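Local atomic coordinates of type 3 secretion system chaperone PscG (Pseudomonas aeruginosa, PDB entry 2UWJ), a protein that works with PscE as a cytoplasmic chaperone of type III secretion, preventing premature polymerisation of the needle protein PscF in the cytoplasm. Residues R42-S47 with L70-F74. Sequence-based numbering, arbitrary orientation.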
# COMPACT_ATOMS: atom_id res chain seq x y z
N ARG C 42 -11.19 13.90 5.29
CA ARG C 42 -10.95 14.22 6.70
C ARG C 42 -9.49 13.90 7.06
O ARG C 42 -8.80 14.70 7.71
CB ARG C 42 -11.96 13.45 7.56
CG ARG C 42 -11.88 13.73 9.05
CD ARG C 42 -12.22 15.14 9.32
NE ARG C 42 -13.52 15.53 8.76
CZ ARG C 42 -14.73 15.30 9.30
NH1 ARG C 42 -14.90 14.66 10.46
NH2 ARG C 42 -15.80 15.78 8.65
N LEU C 43 -9.02 12.73 6.66
CA LEU C 43 -7.60 12.35 6.80
C LEU C 43 -6.66 13.43 6.23
O LEU C 43 -5.68 13.88 6.87
CB LEU C 43 -7.33 11.03 6.03
CG LEU C 43 -5.83 10.68 5.89
CD1 LEU C 43 -5.28 10.54 7.29
CD2 LEU C 43 -5.60 9.32 5.12
N ILE C 44 -6.94 13.87 5.01
CA ILE C 44 -6.08 14.89 4.37
C ILE C 44 -6.10 16.22 5.11
O ILE C 44 -5.05 16.83 5.36
CB ILE C 44 -6.52 15.10 2.87
CG1 ILE C 44 -6.16 13.83 2.03
CG2 ILE C 44 -5.82 16.34 2.28
CD1 ILE C 44 -7.12 13.63 0.72
N ARG C 45 -7.29 16.66 5.49
CA ARG C 45 -7.47 17.90 6.23
C ARG C 45 -6.66 17.84 7.52
O ARG C 45 -5.94 18.77 7.85
CB ARG C 45 -8.96 18.07 6.59
CG ARG C 45 -9.87 18.62 5.44
CD ARG C 45 -11.27 18.85 5.95
NE ARG C 45 -12.20 19.24 4.89
CZ ARG C 45 -12.24 20.45 4.34
NH1 ARG C 45 -11.39 21.38 4.76
NH2 ARG C 45 -13.15 20.77 3.40
N ILE C 46 -6.84 16.74 8.26
CA ILE C 46 -6.13 16.59 9.55
C ILE C 46 -4.58 16.52 9.41
O ILE C 46 -3.82 17.19 10.13
CB ILE C 46 -6.65 15.36 10.27
CG1 ILE C 46 -8.08 15.67 10.76
CG2 ILE C 46 -5.70 15.01 11.46
CD1 ILE C 46 -8.88 14.44 11.23
N SER C 47 -4.12 15.74 8.43
CA SER C 47 -2.70 15.62 8.20
C SER C 47 -2.12 16.99 7.81
O SER C 47 -1.04 17.40 8.31
CB SER C 47 -2.42 14.60 7.08
OG SER C 47 -1.03 14.58 6.77
N LEU C 70 -8.58 7.58 12.27
CA LEU C 70 -8.10 8.95 12.39
C LEU C 70 -7.61 9.25 13.82
O LEU C 70 -6.88 10.25 14.03
CB LEU C 70 -9.18 9.98 12.03
CG LEU C 70 -9.71 9.86 10.59
CD1 LEU C 70 -10.78 10.93 10.38
CD2 LEU C 70 -8.54 9.99 9.56
N GLU C 71 -7.97 8.38 14.77
CA GLU C 71 -7.60 8.63 16.19
C GLU C 71 -6.09 8.89 16.46
O GLU C 71 -5.76 9.71 17.28
CB GLU C 71 -8.12 7.53 17.12
CG GLU C 71 -9.65 7.53 17.27
CD GLU C 71 -10.10 8.71 18.15
OE1 GLU C 71 -9.49 8.88 19.23
OE2 GLU C 71 -11.01 9.46 17.75
N PRO C 72 -5.18 8.13 15.79
CA PRO C 72 -3.75 8.40 16.05
C PRO C 72 -3.36 9.87 15.82
O PRO C 72 -2.49 10.38 16.51
CB PRO C 72 -3.03 7.47 15.06
CG PRO C 72 -4.01 6.23 15.01
CD PRO C 72 -5.37 6.92 14.95
N TRP C 73 -3.96 10.52 14.81
CA TRP C 73 -3.66 11.91 14.53
C TRP C 73 -4.03 12.79 15.71
O TRP C 73 -3.28 13.72 16.02
CB TRP C 73 -4.40 12.42 13.28
CG TRP C 73 -4.02 11.64 12.09
CD1 TRP C 73 -4.60 10.47 11.63
CD2 TRP C 73 -2.94 11.93 11.20
NE1 TRP C 73 -3.93 10.02 10.49
CE2 TRP C 73 -2.91 10.91 10.21
CE3 TRP C 73 -1.98 12.96 11.14
CZ2 TRP C 73 -1.96 10.91 9.17
CZ3 TRP C 73 -1.04 12.95 10.09
CH2 TRP C 73 -1.04 11.95 9.13
N PHE C 74 -5.16 12.52 16.36
CA PHE C 74 -5.54 13.34 17.53
C PHE C 74 -4.56 13.09 18.70
O PHE C 74 -4.18 14.06 19.38
CB PHE C 74 -7.01 13.07 17.94
CG PHE C 74 -7.98 13.23 16.78
CD1 PHE C 74 -7.85 14.30 15.90
CD2 PHE C 74 -9.01 12.30 16.57
CE1 PHE C 74 -8.75 14.45 14.79
CE2 PHE C 74 -9.90 12.43 15.49
CZ PHE C 74 -9.77 13.50 14.61
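Trp-73 lies against three residues of helix 38-51, Leu-43, Ile-46 and Ser-47, where that helix packs on the start of helix 71-80 in the all-helical, TPR-like fold of this chaperone. From CB outward, the tryptophan meets a different neighbour at each step. Trp-73 CB comes first, pressed against Ile-46 CG2 at 3.4 Å, and the same methyl reaches on to CG and CD2 of the indole. On the pyrrole side, Trp-73 NE1 meets the Leu-43 methyl CD1 at 3.5 Å, a packing contact and not a hydrogen bond; that methyl also touches CE2 and CZ2. The far end of the six-membered ring, CZ3 and CH2, rests on the CA, CB and OG of Ser-47. With CG anti to the carbonyl carbon (chi1 -60°), the indole is sent across to the other helix.

Ile-46 divides its two branches: while CG2 serves the tryptophan, Ile-46 CD1 crosses to Phe-74 and lies 3.6 Å from both CE1 and CZ of that ring. Leu-70, close to the start of helix 71-80, spreads its methyls in the same way. Leu-70 CD2 sits over the backbone of Leu-43, 3.8 Å from Leu-43 CA, and Leu-70 CD1 comes to 3.3 Å from Arg-42 CG, the two side chains crossing nearly at right angles; the arginine also touches Phe-61 and Trp-67.

No hydrogen bond joins the two segments; the buried interface holds by apolar packing near the centre of the chain, and a partner protein's chain packs on Leu-70, Trp-73 and Ser-47. The serine hydroxyl is hydrogen-bonded to Ser-17 OG, while Ser-47 OG also stands 3.5 Å from Trp-73 CH2, oblique to the ring.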